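Local structure of arginine kinase (Anthopleura japonica, 4RF6) at residues A[118-123]-A[353-358]; A[294-299]-A[363-368]; A[417-422]-A[554-559]. The protein catalyses the reversible transfer of a phosphoryl group from ATP to L-arginine, giving phosphoarginine and ADP, with two tandem phosphagen kinase repeats in one chain. All coordinates share one frame; numbering follows the deposited sequence.

Contact 1: A[118-123]-A[353-358]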
loop_
_atom_site.group_PDB
_atom_site.type_symbol
_atom_site.label_atom_id
_atom_site.label_comp_id
_atom_site.label_asym_id
_atom_site.label_seq_id
_atom_site.Cartn_x
_atom_site.Cartn_y
_atom_site.Cartn_z
ATOM N N PRO A 118 -13.647 -8.381 13.606
ATOM C CA PRO A 118 -13.091 -7.109 14.075
ATOM C C PRO A 118 -11.693 -6.921 13.490
ATOM O O PRO A 118 -10.912 -7.875 13.522
ATOM C CB PRO A 118 -12.985 -7.311 15.588
ATOM C CG PRO A 118 -13.952 -8.407 15.909
ATOM C CD PRO A 118 -13.959 -9.304 14.712
ATOM N N ASP A 119 -11.386 -5.729 12.979
ATOM C CA ASP A 119 -10.124 -5.480 12.268
ATOM C C ASP A 119 -8.884 -5.972 13.029
ATOM O O ASP A 119 -8.590 -5.500 14.130
ATOM C CB ASP A 119 -9.991 -3.993 11.922
ATOM C CG ASP A 119 -8.948 -3.733 10.843
ATOM O OD1 ASP A 119 -8.515 -4.701 10.178
ATOM O OD2 ASP A 119 -8.574 -2.558 10.658
ATOM N N LEU A 120 -8.167 -6.923 12.432
ATOM C CA LEU A 120 -7.052 -7.608 13.098
ATOM C C LEU A 120 -5.866 -6.708 13.426
ATOM O O LEU A 120 -5.285 -6.806 14.511
ATOM C CB LEU A 120 -6.554 -8.780 12.242
ATOM C CG LEU A 120 -7.443 -10.016 12.203
ATOM C CD1 LEU A 120 -6.924 -11.057 11.222
ATOM C CD2 LEU A 120 -7.564 -10.605 13.597
ATOM N N ASP A 121 -5.513 -5.836 12.488
ATOM C CA ASP A 121 -4.225 -5.154 12.540
ATOM C C ASP A 121 -4.291 -3.749 11.929
ATOM O O ASP A 121 -3.698 -3.494 10.882
ATOM C CB ASP A 121 -3.210 -6.025 11.797
ATOM C CG ASP A 121 -1.806 -5.480 11.852
ATOM O OD1 ASP A 121 -1.468 -4.763 12.822
ATOM O OD2 ASP A 121 -1.040 -5.789 10.912
ATOM N N PRO A 122 -5.022 -2.830 12.587
ATOM C CA PRO A 122 -5.182 -1.470 12.059
ATOM C C PRO A 122 -3.862 -0.719 12.047
ATOM O O PRO A 122 -3.680 0.184 11.235
ATOM C CB PRO A 122 -6.116 -0.797 13.078
ATOM C CG PRO A 122 -6.734 -1.905 13.854
ATOM C CD PRO A 122 -5.716 -3.003 13.874
ATOM N N ALA A 123 -2.961 -1.084 12.957
ATOM C CA ALA A 123 -1.661 -0.425 13.068
ATOM C C ALA A 123 -0.692 -0.950 12.013
ATOM O O ALA A 123 0.423 -0.442 11.882
ATOM C CB ALA A 123 -1.086 -0.607 14.457
ATOM N N ASP A 353 -9.860 -16.265 11.036
ATOM C CA ASP A 353 -9.459 -17.005 12.228
ATOM C C ASP A 353 -8.046 -17.555 12.049
ATOM O O ASP A 353 -7.230 -17.537 12.980
ATOM C CB ASP A 353 -10.432 -18.155 12.515
ATOM C CG ASP A 353 -11.842 -17.680 12.847
ATOM O OD1 ASP A 353 -12.035 -16.477 13.094
ATOM O OD2 ASP A 353 -12.761 -18.530 12.867
ATOM N N GLY A 354 -7.757 -18.036 10.845
ATOM C CA GLY A 354 -6.449 -18.589 10.539
ATOM C C GLY A 354 -5.325 -17.569 10.604
ATOM O O GLY A 354 -4.310 -17.799 11.271
ATOM N N VAL A 355 -5.496 -16.449 9.905
ATOM C CA VAL A 355 -4.512 -15.365 9.929
ATOM C C VAL A 355 -4.321 -14.846 11.350
ATOM O O VAL A 355 -3.198 -14.559 11.776
ATOM C CB VAL A 355 -4.914 -14.205 8.982
ATOM C CG1 VAL A 355 -4.011 -12.996 9.191
ATOM C CG2 VAL A 355 -4.860 -14.655 7.524
ATOM N N LYS A 356 -5.425 -14.737 12.085
ATOM C CA LYS A 356 -5.376 -14.310 13.479
ATOM C C LYS A 356 -4.501 -15.232 14.327
ATOM O O LYS A 356 -3.665 -14.768 15.107
ATOM C CB LYS A 356 -6.782 -14.234 14.078
ATOM C CG LYS A 356 -6.805 -13.747 15.528
ATOM C CD LYS A 356 -8.218 -13.692 16.093
ATOM C CE LYS A 356 -8.201 -13.285 17.560
ATOM N NZ LYS A 356 -9.569 -13.047 18.105
ATOM N N ALA A 357 -4.692 -16.537 14.169
ATOM C CA ALA A 357 -3.903 -17.519 14.909
ATOM C C ALA A 357 -2.428 -17.396 14.552
ATOM O O ALA A 357 -1.565 -17.435 15.432
ATOM C CB ALA A 357 -4.403 -18.923 14.626
ATOM N N LEU A 358 -2.149 -17.257 13.257
ATOM C CA LEU A 358 -0.786 -17.048 12.770
ATOM C C LEU A 358 -0.204 -15.734 13.287
ATOM O O LEU A 358 0.987 -15.657 13.604
ATOM C CB LEU A 358 -0.742 -17.064 11.237
ATOM C CG LEU A 358 -1.069 -18.370 10.510
ATOM C CD1 LEU A 358 -1.189 -18.152 9.015
ATOM C CD2 LEU A 358 -0.013 -19.423 10.791
#
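Leu120 illustrates how a single branched side chain can tie an irregular loop to a helix: its two methyl groups share out the work, one going to Val355 and the other to Lys356. The CA atoms of Leu120 and Lys356 stand 6.9 Å apart, and the CA–CB bond of the leucine is aimed at the helix. With CG anti to its own carbonyl carbon (chi1 -74°), the isobutyl group reaches outward from the loop, and chi2 of 174° directs its methyls to separate partners. Leu120 CD1 lies 4.0 Å from Val355 CG1, an apolar contact in which the two side chains meet at a slant, and 4.1 Å from Lys356 N. Leu120 CD2 rests on the aliphatic part of Lys356, 3.7 Å from Lys356 CB and 4.0 Å from Lys356 CD. The lysine crosses the leucine at roughly a right angle; its chain is extended and carries the ammonium group away from the loop. The contact is thus almost entirely aliphatic, and the exposed lysine contributes carbon rather than charge. Val355, which points toward the loop, is buried and also lies near Val290, a predicted ATP-binding residue. The loop itself is pinned by Asp121, whose carboxylate accepts backbone N-H groups from Arg125, Tyr126 and Ile127, and by the hydrogen bond of Pro118 O to Tyr352 OH. Leu120 and Val355 both also touch Ile127, so the loop between helix 86-96 and strand 127-136 is packed where helix 344-370 lies against that strand, while helix 303-310 covers another side of the long helix through Ala357 and Leu358.

Contact 2: A[294-299]-A[363-368]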
loop_
_atom_site.group_PDB
_atom_site.type_symbol
_atom_site.label_atom_id
_atom_site.label_comp_id
_atom_site.label_asym_id
_atom_site.label_seq_id
_atom_site.Cartn_x
_atom_site.Cartn_y
_atom_site.Cartn_z
ATOM N N ILE A 294 5.179 -12.995 8.853
ATOM C CA ILE A 294 5.235 -13.921 9.979
ATOM C C ILE A 294 6.469 -14.845 9.952
ATOM O O ILE A 294 6.329 -16.070 9.970
ATOM C CB ILE A 294 3.938 -14.765 10.053
ATOM C CG1 ILE A 294 3.577 -15.313 8.670
ATOM C CG2 ILE A 294 2.773 -13.931 10.590
ATOM C CD1 ILE A 294 2.336 -16.207 8.656
ATOM N N PRO A 295 7.687 -14.260 9.935
ATOM C CA PRO A 295 8.866 -15.134 9.858
ATOM C C PRO A 295 9.066 -15.984 11.115
ATOM O O PRO A 295 9.671 -17.053 11.033
ATOM C CB PRO A 295 10.029 -14.145 9.691
ATOM C CG PRO A 295 9.544 -12.881 10.293
ATOM C CD PRO A 295 8.063 -12.834 10.009
ATOM N N HIS A 296 8.562 -15.520 12.255
ATOM C CA HIS A 296 8.683 -16.272 13.500
ATOM C C HIS A 296 7.684 -17.426 13.571
ATOM O O HIS A 296 8.034 -18.542 13.956
ATOM C CB HIS A 296 8.487 -15.355 14.712
ATOM C CG HIS A 296 9.528 -14.289 14.847
ATOM N ND1 HIS A 296 9.289 -12.971 14.524
ATOM C CD2 HIS A 296 10.810 -14.344 15.279
ATOM C CE1 HIS A 296 10.380 -12.260 14.749
ATOM N NE2 HIS A 296 11.317 -13.070 15.208
ATOM N N ALA A 297 6.435 -17.147 13.208
ATOM C CA ALA A 297 5.380 -18.155 13.245
ATOM C C ALA A 297 5.691 -19.318 12.299
ATOM O O ALA A 297 5.262 -20.451 12.529
ATOM C CB ALA A 297 4.030 -17.529 12.906
ATOM N N LYS A 298 6.441 -19.023 11.241
ATOM C CA LYS A 298 6.856 -20.017 10.252
ATOM C C LYS A 298 7.698 -21.133 10.878
ATOM O O LYS A 298 7.597 -22.301 10.489
ATOM C CB LYS A 298 7.639 -19.326 9.131
ATOM C CG LYS A 298 8.220 -20.257 8.069
ATOM C CD LYS A 298 7.159 -21.167 7.458
ATOM C CE LYS A 298 7.701 -21.925 6.251
ATOM N NZ LYS A 298 9.068 -22.471 6.495
ATOM N N GLU A 299 8.519 -20.763 11.857
ATOM C CA GLU A 299 9.423 -21.701 12.517
ATOM C C GLU A 299 8.788 -22.359 13.745
ATOM O O GLU A 299 9.424 -23.173 14.418
ATOM C CB GLU A 299 10.721 -20.991 12.916
ATOM C CG GLU A 299 11.286 -20.055 11.844
ATOM C CD GLU A 299 11.637 -20.777 10.553
ATOM O OE1 GLU A 299 11.986 -21.975 10.616
ATOM O OE2 GLU A 299 11.565 -20.148 9.475
ATOM N N LYS A 363 3.136 -12.537 17.346
ATOM C CA LYS A 363 3.103 -11.603 18.472
ATOM C C LYS A 363 3.699 -12.195 19.753
ATOM O O LYS A 363 4.382 -11.492 20.512
ATOM C CB LYS A 363 1.674 -11.110 18.721
ATOM C CG LYS A 363 1.184 -10.095 17.702
ATOM C CD LYS A 363 -0.336 -9.998 17.671
ATOM C CE LYS A 363 -0.900 -9.489 18.987
ATOM N NZ LYS A 363 -2.377 -9.280 18.908
ATOM N N GLU A 364 3.430 -13.477 19.996
ATOM C CA GLU A 364 3.983 -14.181 21.153
ATOM C C GLU A 364 5.497 -14.197 21.063
ATOM O O GLU A 364 6.193 -13.949 22.040
ATOM C CB GLU A 364 3.487 -15.629 21.201
ATOM C CG GLU A 364 2.077 -15.840 21.736
ATOM C CD GLU A 364 1.691 -17.309 21.737
ATOM O OE1 GLU A 364 2.606 -18.157 21.687
ATOM O OE2 GLU A 364 0.480 -17.615 21.774
ATOM N N ALA A 365 5.995 -14.502 19.872
ATOM C CA ALA A 365 7.429 -14.586 19.630
ATOM C C ALA A 365 8.099 -13.238 19.855
ATOM O O ALA A 365 9.192 -13.158 20.425
ATOM C CB ALA A 365 7.692 -15.076 18.224
ATOM N N ILE A 366 7.436 -12.178 19.398
ATOM C CA ILE A 366 7.964 -10.820 19.509
ATOM C C ILE A 366 7.893 -10.253 20.935
ATOM O O ILE A 366 8.862 -9.675 21.422
ATOM C CB ILE A 366 7.292 -9.885 18.470
ATOM C CG1 ILE A 366 7.803 -10.225 17.066
ATOM C CG2 ILE A 366 7.558 -8.418 18.799
ATOM C CD1 ILE A 366 6.928 -9.726 15.941
ATOM N N ALA A 367 6.756 -10.429 21.607
ATOM C CA ALA A 367 6.610 -9.978 22.994
ATOM C C ALA A 367 7.635 -10.664 23.899
ATOM O O ALA A 367 8.122 -10.076 24.871
ATOM C CB ALA A 367 5.192 -10.229 23.499
ATOM N N LYS A 368 7.957 -11.912 23.575
ATOM C CA LYS A 368 8.952 -12.666 24.329
ATOM C C LYS A 368 10.338 -12.030 24.205
ATOM O O LYS A 368 11.028 -11.815 25.202
ATOM C CB LYS A 368 9.008 -14.116 23.845
ATOM C CG LYS A 368 9.875 -14.997 24.727
ATOM C CD LYS A 368 10.388 -16.218 23.986
ATOM C CE LYS A 368 11.345 -17.013 24.867
ATOM N NZ LYS A 368 11.853 -18.241 24.193
#
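The backbones come nearest at His296 and Ala365, whose CA atoms are 6.5 Å apart, where the short, weakly bonded helical turn 295-298 meets helix 344-370. Ala365 meets the histidine at its first methylene: His296 CB sits 3.6 Å from Ala365 CB, and both CA–CB bonds are directed across the interface. A chi1 of -64° places the imidazole on the side of its backbone N, which swings the ring along the helix from Ala365 to Ile366. There His296 CE1 lies 4.0 Å from Ile366 CG1, with ND1 of the ring equally near, and the isoleucine side chain crosses the histidine at about a right angle. The ring nitrogens find partners on the same helix: Glu362 OE2 is hydrogen-bonded to His296 ND1, while its other oxygen, OE1, accepts the backbone N-H of Ala297. One carboxylate therefore holds both the ring and the backbone of the turn, and Lys369 NZ makes a weak hydrogen bond with His296 NE2. The arrangement belongs to the catalytic domain of the phosphagen kinases, in which the turn leaving strand 286-293 of the antiparallel sheet is packed on the long helix of the domain.

Contact 3: A[417-422]-A[554-559]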
loop_
_atom_site.group_PDB
_atom_site.type_symbol
_atom_site.label_atom_id
_atom_site.label_comp_id
_atom_site.label_asym_id
_atom_site.label_seq_id
_atom_site.Cartn_x
_atom_site.Cartn_y
_atom_site.Cartn_z
ATOM N N VAL A 417 17.579 0.005 18.290
ATOM C CA VAL A 417 17.954 -1.371 18.602
ATOM C C VAL A 417 18.325 -2.129 17.319
ATOM O O VAL A 417 19.287 -2.904 17.307
ATOM C CB VAL A 417 16.847 -2.102 19.396
ATOM C CG1 VAL A 417 17.144 -3.591 19.508
ATOM C CG2 VAL A 417 16.707 -1.503 20.786
ATOM N N GLU A 418 17.580 -1.888 16.238
ATOM C CA GLU A 418 17.877 -2.525 14.951
ATOM C C GLU A 418 19.051 -1.864 14.229
ATOM O O GLU A 418 19.807 -2.525 13.514
ATOM C CB GLU A 418 16.642 -2.534 14.041
ATOM C CG GLU A 418 15.524 -3.457 14.506
ATOM C CD GLU A 418 15.935 -4.925 14.541
ATOM O OE1 GLU A 418 16.814 -5.326 13.749
ATOM O OE2 GLU A 418 15.367 -5.672 15.363
ATOM N N ASN A 419 19.195 -0.556 14.412
ATOM C CA ASN A 419 20.298 0.179 13.811
ATOM C C ASN A 419 21.265 0.710 14.873
ATOM O O ASN A 419 21.164 1.862 15.295
ATOM C CB ASN A 419 19.771 1.322 12.938
ATOM C CG ASN A 419 18.853 0.835 11.827
ATOM O OD1 ASN A 419 19.315 0.432 10.756
ATOM N ND2 ASN A 419 17.547 0.866 12.079
ATOM N N LEU A 420 22.207 -0.139 15.280
ATOM C CA LEU A 420 23.155 0.160 16.357
ATOM C C LEU A 420 23.933 1.454 16.126
ATOM O O LEU A 420 24.387 2.096 17.078
ATOM C CB LEU A 420 24.136 -1.001 16.528
ATOM C CG LEU A 420 23.548 -2.382 16.808
ATOM C CD1 LEU A 420 24.250 -3.464 15.999
ATOM C CD2 LEU A 420 23.647 -2.693 18.281
ATOM N N ASP A 421 24.077 1.832 14.860
ATOM C CA ASP A 421 24.848 3.010 14.483
ATOM C C ASP A 421 23.994 4.276 14.398
ATOM O O ASP A 421 24.409 5.271 13.798
ATOM C CB ASP A 421 25.528 2.776 13.135
ATOM C CG ASP A 421 24.554 2.862 11.971
ATOM O OD1 ASP A 421 23.525 2.152 11.995
ATOM O OD2 ASP A 421 24.811 3.660 11.043
ATOM N N SER A 422 22.797 4.237 14.977
ATOM C CA SER A 422 21.944 5.422 15.006
ATOM C C SER A 422 22.564 6.451 15.946
ATOM O O SER A 422 23.307 6.092 16.865
ATOM C CB SER A 422 20.536 5.074 15.497
ATOM O OG SER A 422 20.131 3.785 15.077
ATOM N N LEU A 554 14.024 4.880 9.287
ATOM C CA LEU A 554 12.578 5.063 9.191
ATOM C C LEU A 554 11.833 3.732 9.080
ATOM O O LEU A 554 10.775 3.544 9.692
ATOM C CB LEU A 554 12.246 5.975 8.007
ATOM C CG LEU A 554 12.802 7.387 8.195
ATOM C CD1 LEU A 554 12.499 8.307 7.016
ATOM C CD2 LEU A 554 12.265 7.978 9.482
ATOM N N GLU A 555 12.382 2.811 8.293
ATOM C CA GLU A 555 11.806 1.476 8.163
ATOM C C GLU A 555 11.640 0.808 9.523
ATOM O O GLU A 555 10.569 0.278 9.845
ATOM C CB GLU A 555 12.672 0.606 7.244
ATOM C CG GLU A 555 12.181 -0.832 7.113
ATOM C CD GLU A 555 10.851 -0.948 6.381
ATOM O OE1 GLU A 555 10.594 -0.137 5.467
ATOM O OE2 GLU A 555 10.066 -1.855 6.723
ATOM N N ALA A 556 12.691 0.847 10.338
ATOM C CA ALA A 556 12.649 0.172 11.636
ATOM C C ALA A 556 11.783 0.929 12.648
ATOM O O ALA A 556 11.330 0.363 13.642
ATOM C CB ALA A 556 14.054 -0.036 12.173
ATOM N N ALA A 557 11.565 2.214 12.392
ATOM C CA ALA A 557 10.753 3.044 13.276
ATOM C C ALA A 557 9.266 2.838 13.006
ATOM O O ALA A 557 8.423 3.277 13.785
ATOM C CB ALA A 557 11.119 4.511 13.100
ATOM N N GLY A 558 8.946 2.195 11.886
ATOM C CA GLY A 558 7.557 1.951 11.529
ATOM C C GLY A 558 6.983 3.024 10.623
ATOM O O GLY A 558 5.772 3.072 10.381
ATOM N N VAL A 559 7.860 3.888 10.124
ATOM C CA VAL A 559 7.462 5.039 9.310
ATOM C C VAL A 559 7.036 4.660 7.881
ATOM O O VAL A 559 6.198 5.335 7.271
ATOM C CB VAL A 559 8.594 6.097 9.304
ATOM C CG1 VAL A 559 8.336 7.195 8.284
ATOM C CG2 VAL A 559 8.752 6.702 10.694
#
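Ala556 presents its methyl group to two successive residues at the end of helix 409-418, Glu418 and Asn419, and each meets it with a different part of its side chain. Asn419 offers the amide: its ND2 is 3.6 Å from Ala556 CB, a van der Waals approach and not a polar bond. In Asn419 the CG stands beside the backbone N (chi1 -58°), and chi2 of -85° turns the amide well out of the plane of the CA-CB-CG atoms. This rotation serves both ends of the group, since ND2 donates to Ser415 O in the last turn of its helix and OD1 accepts from Arg552 NH1. With both amide atoms bonded, the rotation of the group is set; Ala556 CB lies beyond ND2, close to the amide plane, so the amide meets the methyl end-on through its nitrogen. Asn419 is also the first residue to leave helical geometry and opens a type I beta turn to Ser422. The other helix ends here too: Gly558, at a phi of 94°, closes it in a Schellman motif, with Val559 N bonded back to Leu554 O. The contact thus joins two helix C-termini, one from the N-terminal domain and one from the catalytic domain of the second repeat. Glu418 touches through its first methylene, Glu418 CB lying 4.1 Å from Ala556 CB; a bend at chi2 then leads its carboxylate away. Arg552 NH1 also forms a salt bridge with Asp421 OD1, and Asn414 ND2 donates to Ala556 O.

Contacts 1 and 2 lie on the same long helix, 344-370, in the first repeat, their centres about 14 Å apart, and they touch through Leu358 O against Ala297 CB and Ile294 CG2. Contact 3 stands apart in the second repeat, with its nearest atoms about 7 Å from contact 1 and about 8 Å from contact 2. Contacts 1 and 3 are partly buried, whereas contact 2 is a surface contact. Their chemistry follows position: contact 1 is almost entirely aliphatic beside the sheet, contact 2 sets an imidazole against alkyl groups, and contact 3 points the nitrogen of a hydrogen-bonded amide at a methyl where two domains meet.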